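Local structure of endo-N-acetyl-beta-D-glucosaminidase (Hypocrea jecorina, 4AC1) at residues A[152-157]-A[184-189]; A[29-34]-A[270-275]. The protein hydrolyses the chitobiose core of N-linked glycans as a family 18 glycoside hydrolase, the endoglycosidase responsible for deglycosylating the fungus's own cellulases. All blocks are in the same frame, centred on the assembly; numbering follows the deposited sequence.

Interaction 1: A[152-157]-A[184-189]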
loop_
_atom_site.group_PDB
_atom_site.type_symbol
_atom_site.label_atom_id
_atom_site.label_comp_id
_atom_site.label_asym_id
_atom_site.label_seq_id
_atom_site.Cartn_x
_atom_site.Cartn_y
_atom_site.Cartn_z
ATOM N N ILE A 152 8.142 -4.287 -4.435
ATOM C CA ILE A 152 7.236 -5.298 -3.901
ATOM C C ILE A 152 7.008 -4.984 -2.435
ATOM O O ILE A 152 7.951 -4.939 -1.649
ATOM C CB ILE A 152 7.779 -6.736 -4.070
ATOM C CG1 ILE A 152 8.019 -7.048 -5.559
ATOM C CG2 ILE A 152 6.803 -7.763 -3.478
ATOM C CD1 ILE A 152 8.629 -8.417 -5.853
ATOM N N THR A 153 5.745 -4.767 -2.074
ATOM C CA THR A 153 5.406 -4.457 -0.695
ATOM C C THR A 153 4.249 -5.333 -0.225
ATOM O O THR A 153 3.585 -5.988 -1.030
ATOM C CB THR A 153 5.076 -2.952 -0.523
ATOM O OG1 THR A 153 3.916 -2.624 -1.292
ATOM C CG2 THR A 153 6.212 -2.093 -1.013
ATOM N N LEU A 154 4.041 -5.373 1.089
ATOM C CA LEU A 154 2.853 -5.995 1.662
ATOM C C LEU A 154 2.233 -5.013 2.632
ATOM O O LEU A 154 2.870 -4.028 3.002
ATOM C CB LEU A 154 3.180 -7.328 2.336
ATOM C CG LEU A 154 3.659 -8.424 1.386
ATOM C CD1 LEU A 154 5.197 -8.447 1.272
ATOM C CD2 LEU A 154 3.086 -9.769 1.785
ATOM N N ALA A 155 1.002 -5.298 3.058
ATOM C CA ALA A 155 0.279 -4.445 3.987
ATOM C C ALA A 155 -0.197 -5.243 5.213
ATOM O O ALA A 155 -1.399 -5.380 5.444
ATOM C CB ALA A 155 -0.899 -3.773 3.263
ATOM N N PRO A 156 0.736 -5.769 6.022
ATOM C CA PRO A 156 0.322 -6.427 7.264
ATOM C C PRO A 156 -0.390 -5.445 8.186
ATOM O O PRO A 156 -0.052 -4.267 8.221
ATOM C CB PRO A 156 1.658 -6.818 7.896
ATOM C CG PRO A 156 2.642 -5.827 7.348
ATOM C CD PRO A 156 2.195 -5.552 5.959
ATOM N N VAL A 157 -1.363 -5.934 8.947
ATOM C CA VAL A 157 -1.856 -5.146 10.063
ATOM C C VAL A 157 -0.745 -5.137 11.117
ATOM O O VAL A 157 0.056 -6.065 11.201
ATOM C CB VAL A 157 -3.209 -5.661 10.602
ATOM C CG1 VAL A 157 -4.238 -5.710 9.485
ATOM C CG2 VAL A 157 -3.065 -7.011 11.282
ATOM N N ASP A 184 10.410 -4.610 -0.337
ATOM C CA ASP A 184 10.951 -3.267 -0.126
ATOM C C ASP A 184 10.501 -2.628 1.182
ATOM O O ASP A 184 11.305 -1.986 1.851
ATOM C CB ASP A 184 10.700 -2.369 -1.342
ATOM C CG ASP A 184 11.382 -2.897 -2.562
ATOM O OD1 ASP A 184 12.623 -2.743 -2.661
ATOM O OD2 ASP A 184 10.734 -3.550 -3.396
ATOM N N TRP A 185 9.225 -2.806 1.535
ATOM C CA TRP A 185 8.718 -2.334 2.825
ATOM C C TRP A 185 7.345 -2.917 3.120
ATOM O O TRP A 185 6.727 -3.568 2.259
ATOM C CB TRP A 185 8.698 -0.791 2.929
ATOM C CG TRP A 185 7.611 -0.106 2.152
ATOM C CD1 TRP A 185 6.332 0.134 2.572
ATOM C CD2 TRP A 185 7.706 0.439 0.825
ATOM N NE1 TRP A 185 5.621 0.782 1.600
ATOM C CE2 TRP A 185 6.443 0.995 0.522
ATOM C CE3 TRP A 185 8.728 0.509 -0.138
ATOM C CZ2 TRP A 185 6.161 1.589 -0.707
ATOM C CZ3 TRP A 185 8.452 1.119 -1.350
ATOM C CH2 TRP A 185 7.173 1.649 -1.626
ATOM N N TYR A 186 6.898 -2.674 4.352
ATOM C CA TYR A 186 5.603 -3.100 4.845
ATOM C C TYR A 186 4.733 -1.874 5.116
ATOM O O TYR A 186 5.085 -1.019 5.944
ATOM C CB TYR A 186 5.779 -3.933 6.122
ATOM C CG TYR A 186 6.649 -5.163 5.941
ATOM C CD1 TYR A 186 6.104 -6.349 5.450
ATOM C CD2 TYR A 186 8.013 -5.142 6.265
ATOM C CE1 TYR A 186 6.886 -7.469 5.261
ATOM C CE2 TYR A 186 8.811 -6.281 6.082
ATOM C CZ TYR A 186 8.229 -7.437 5.594
ATOM O OH TYR A 186 9.028 -8.551 5.413
ATOM N N ASN A 187 3.624 -1.782 4.388
ATOM C CA ASN A 187 2.611 -0.749 4.587
ATOM C C ASN A 187 1.798 -1.163 5.795
ATOM O O ASN A 187 0.793 -1.868 5.681
ATOM C CB ASN A 187 1.724 -0.666 3.347
ATOM C CG ASN A 187 2.453 -0.095 2.162
ATOM O OD1 ASN A 187 2.910 1.052 2.201
ATOM N ND2 ASN A 187 2.590 -0.901 1.105
ATOM N N THR A 188 2.263 -0.751 6.967
ATOM C CA THR A 188 1.814 -1.399 8.196
ATOM C C THR A 188 0.564 -0.710 8.734
ATOM O O THR A 188 0.558 0.503 8.963
ATOM C CB THR A 188 2.963 -1.472 9.222
ATOM O OG1 THR A 188 4.089 -2.132 8.630
ATOM C CG2 THR A 188 2.577 -2.280 10.439
ATOM N N GLN A 189 -0.514 -1.480 8.874
ATOM C CA GLN A 189 -1.812 -0.887 9.191
ATOM C C GLN A 189 -1.980 -0.684 10.703
ATOM O O GLN A 189 -2.327 -1.624 11.429
ATOM C CB GLN A 189 -2.948 -1.735 8.607
ATOM C CG GLN A 189 -2.726 -2.150 7.151
ATOM C CD GLN A 189 -3.960 -2.745 6.499
ATOM O OE1 GLN A 189 -5.065 -2.256 6.719
ATOM N NE2 GLN A 189 -3.789 -3.792 5.702
#

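Interaction 2: A[29-34]-A[270-275]. With ZN (zinc ion), chain H.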
loop_
_atom_site.group_PDB
_atom_site.type_symbol
_atom_site.label_atom_id
_atom_site.label_comp_id
_atom_site.label_asym_id
_atom_site.label_seq_id
_atom_site.Cartn_x
_atom_site.Cartn_y
_atom_site.Cartn_z
ATOM N N LYS A 29 1.232 23.078 -3.333
ATOM C CA LYS A 29 2.549 23.331 -2.754
ATOM C C LYS A 29 2.810 22.510 -1.495
ATOM O O LYS A 29 1.881 22.154 -0.766
ATOM C CB LYS A 29 2.773 24.825 -2.477
ATOM C CG LYS A 29 1.595 25.548 -1.868
ATOM C CD LYS A 29 0.739 26.187 -2.951
ATOM C CE LYS A 29 -0.712 26.279 -2.522
ATOM N NZ LYS A 29 -1.282 24.922 -2.282
ATOM N N GLY A 30 4.081 22.194 -1.273
ATOM C CA GLY A 30 4.522 21.574 -0.027
ATOM C C GLY A 30 4.198 20.100 0.147
ATOM O O GLY A 30 3.931 19.666 1.262
ATOM N N ILE A 31 4.214 19.334 -0.944
ATOM C CA ILE A 31 3.921 17.900 -0.873
ATOM C C ILE A 31 5.122 17.127 -1.389
ATOM O O ILE A 31 5.652 17.432 -2.470
ATOM C CB ILE A 31 2.665 17.528 -1.692
ATOM C CG1 ILE A 31 1.454 18.356 -1.234
ATOM C CG2 ILE A 31 2.370 16.031 -1.566
ATOM C CD1 ILE A 31 0.209 18.110 -2.036
ATOM N N ALA A 32 5.572 16.147 -0.609
ATOM C CA ALA A 32 6.673 15.293 -1.043
ATOM C C ALA A 32 6.166 13.867 -1.183
ATOM O O ALA A 32 6.579 12.967 -0.443
ATOM C CB ALA A 32 7.858 15.378 -0.068
ATOM N N LEU A 33 5.232 13.671 -2.111
ATOM C CA LEU A 33 4.684 12.348 -2.350
ATOM C C LEU A 33 5.733 11.474 -3.014
ATOM O O LEU A 33 6.314 11.889 -4.009
ATOM C CB LEU A 33 3.473 12.441 -3.272
ATOM C CG LEU A 33 2.728 11.130 -3.514
ATOM C CD1 LEU A 33 1.978 10.717 -2.261
ATOM C CD2 LEU A 33 1.769 11.274 -4.669
ATOM N N THR A 34 6.016 10.296 -2.462
ATOM C CA THR A 34 6.975 9.399 -3.103
ATOM C C THR A 34 6.305 8.267 -3.883
ATOM O O THR A 34 6.860 7.805 -4.867
ATOM C CB THR A 34 7.989 8.839 -2.105
ATOM O OG1 THR A 34 7.295 8.114 -1.089
ATOM C CG2 THR A 34 8.790 9.963 -1.462
ATOM N N GLU A 270 -4.686 18.214 1.202
ATOM C CA GLU A 270 -4.181 18.876 2.397
ATOM C C GLU A 270 -3.545 17.895 3.382
ATOM O O GLU A 270 -2.564 18.237 4.040
ATOM C CB GLU A 270 -5.248 19.731 3.068
ATOM C CG GLU A 270 -5.589 20.967 2.256
ATOM C CD GLU A 270 -6.653 21.830 2.890
ATOM O OE1 GLU A 270 -7.281 21.383 3.865
ATOM O OE2 GLU A 270 -6.877 22.965 2.394
ATOM N N TRP A 271 -4.079 16.671 3.449
ATOM C CA TRP A 271 -3.478 15.620 4.255
ATOM C C TRP A 271 -1.999 15.434 3.895
ATOM O O TRP A 271 -1.140 15.451 4.762
ATOM C CB TRP A 271 -4.237 14.302 4.053
ATOM C CG TRP A 271 -3.750 13.168 4.916
ATOM C CD1 TRP A 271 -4.182 12.862 6.173
ATOM C CD2 TRP A 271 -2.745 12.203 4.584
ATOM N NE1 TRP A 271 -3.512 11.763 6.649
ATOM C CE2 TRP A 271 -2.624 11.335 5.692
ATOM C CE3 TRP A 271 -1.938 11.982 3.458
ATOM C CZ2 TRP A 271 -1.720 10.272 5.710
ATOM C CZ3 TRP A 271 -1.044 10.913 3.479
ATOM C CH2 TRP A 271 -0.950 10.064 4.590
ATOM N N ALA A 272 -1.713 15.274 2.600
ATOM C CA ALA A 272 -0.334 15.082 2.152
ATOM C C ALA A 272 0.566 16.273 2.454
ATOM O O ALA A 272 1.741 16.084 2.725
ATOM C CB ALA A 272 -0.284 14.724 0.668
ATOM N N GLN A 273 0.012 17.485 2.406
ATOM C CA GLN A 273 0.745 18.677 2.843
ATOM C C GLN A 273 1.123 18.614 4.329
ATOM O O GLN A 273 2.268 18.833 4.696
ATOM C CB GLN A 273 -0.078 19.939 2.572
ATOM C CG GLN A 273 -0.301 20.243 1.105
ATOM C CD GLN A 273 -1.192 21.441 0.876
ATOM O OE1 GLN A 273 -2.223 21.593 1.531
ATOM N NE2 GLN A 273 -0.828 22.271 -0.090
ATOM N N ILE A 274 0.152 18.277 5.174
ATOM C CA ILE A 274 0.393 18.157 6.608
ATOM C C ILE A 274 1.418 17.071 6.918
ATOM O O ILE A 274 2.350 17.274 7.704
ATOM C CB ILE A 274 -0.939 17.920 7.373
ATOM C CG1 ILE A 274 -1.794 19.190 7.302
ATOM C CG2 ILE A 274 -0.682 17.502 8.823
ATOM C CD1 ILE A 274 -3.109 19.112 8.015
ATOM N N VAL A 275 1.259 15.910 6.289
ATOM C CA VAL A 275 2.196 14.811 6.544
ATOM C C VAL A 275 3.588 15.101 5.979
ATOM O O VAL A 275 4.575 14.669 6.545
ATOM C CB VAL A 275 1.622 13.441 6.094
ATOM C CG1 VAL A 275 2.581 12.325 6.412
ATOM C CG2 VAL A 275 0.321 13.186 6.811
HETATM ZN ZN ZN H . -8.434 24.275 2.869
HETATM O O HOH W 1 -3.142 23.949 -1.089
HETATM O O HOH W 2 3.563 21.012 3.520
HETATM O O HOH W 3 -9.154 23.075 4.247
HETATM O O HOH W 4 -9.956 25.667 3.263
HETATM O O HOH W 5 -7.609 25.781 1.420
HETATM O O HOH W 6 -7.249 25.222 4.329
#

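Interaction 1: A[152-157]-A[184-189]
Gln189 closes the C-terminal end of this strand pair with two bonds: its backbone N to Pro156 O at 2.9 Å, nearly straight, and its side-chain amide to Ala155 O. Along that side chain, CB approaches Pro156 O and the CA of Val157, CG comes near Pro156 O and, a little farther off, Ala155 O; CD nears Ala155 O, and NE2 gives its hydrogen to Ala155 O at 2.9 Å with the carbonyl oxygen close to the amide plane. With this N-H engaged, the amide's rotation is set and OE1 binds a zinc ion together with Glu127. Further back, the strands run parallel: Asn187 N bonds Leu154 O at 2.7 Å, whereas Leu154 N reaches Trp185 O only weakly. At the start, Asp184 grips Ile152 twice, its N on Ile152 O at 2.8 Å and its OD2, through the anti lone pair, on Ile152 N; Arg143 forms a salt bridge to the same carboxylate oxygen. On one face of the sheet, Thr153 CG2 stands over the six-membered ring of Trp185, 3.4 Å from its centroid, a CH-pi contact. Chi1 of 63° turns OG1 away from the indole to Asp123. At the indole edge NE1 bonds Asn187 OD1 at 2.8 Å, the oxygen lying in the ring plane while the N-H comes from above the carbonyl plane. On the other face, Pro156 CG rests 3.9 Å from Tyr186 CB, and the tyrosine hydroxyl is held by Gln176. Strand 151-154, helix 172-179 and strand 185-189 form a beta-alpha-beta unit of the TIM barrel characteristic of family 18 glycoside hydrolases, with Gln189 at the C-terminal end of strand 185-189, at the zinc site.

Interaction 2: A[29-34]-A[270-275]
The irregular backbone of 29-34, turned at Gly30 by a positive phi and extended at Ile31, passes beside helix 270-279, closest at Gln273, where the CA atoms of Ile31 and Gln273 are 4.9 Å apart. Gln273 carries the polar part of the contact. Its chain is extended beyond CG (chi2 176°), and NE2 at the end donates to Lys29 O at 2.8 Å, meeting that oxygen in the carbonyl plane, although the acceptor is tilted somewhat out of the amide plane. NE2 also gives a hydrogen to a water, whose link to Lys29 NZ is too short to be trusted. The lysine chain bends at chi2 and chi4, and NZ comes back towards the end of the Gln273 side chain, though NZ and NE2 are both donors and make no bond. A second water donates to Gly30 O at 2.7 Å and to Gln273 O, linking the two backbones. Beside these bonds Ile31 uses both branches: CG1 lies 3.5 Å from Gln273 CG, and CG2 meets Ala272 CB at 3.7 Å. Replacing Gln273 with an alanine would probably leave Lys29 O without its amide donor and uncover the CG1 branch of Ile31. One turn earlier, Glu270 sets its CB away from the loop, and its carboxylate binds a zinc ion through OE2 at 2.1 Å; four waters and Glu267 complete the site. The chemistry is that of a surface seam: a small apolar patch from Ile31 and Ala272, edged by one direct amide bond and a water that bridges Gly30 O and Gln273 O, fastens the loop before strand 35-42 to the C-terminal helix.

Overall arrangement
From the N terminus the chain lays down strand 4-9 and helix 24-27, then enters segment 29-34, the first half of interaction 2. Its partner, 270-275, comes 236 residues later on the last helix, so this contact closes a loop around nearly the whole barrel and ties its beginning to its end. Interaction 1 is nested inside that loop and is much more local: between 152-157 and 184-189 the chain makes the single crossover through helix 172-179. One contact is buried between adjacent barrel strands, the other lies at the surface, on the outer layer. The centres of interactions 1 and 2 are about 21 Å apart, and their nearest atoms, about 6 Å apart, do not touch.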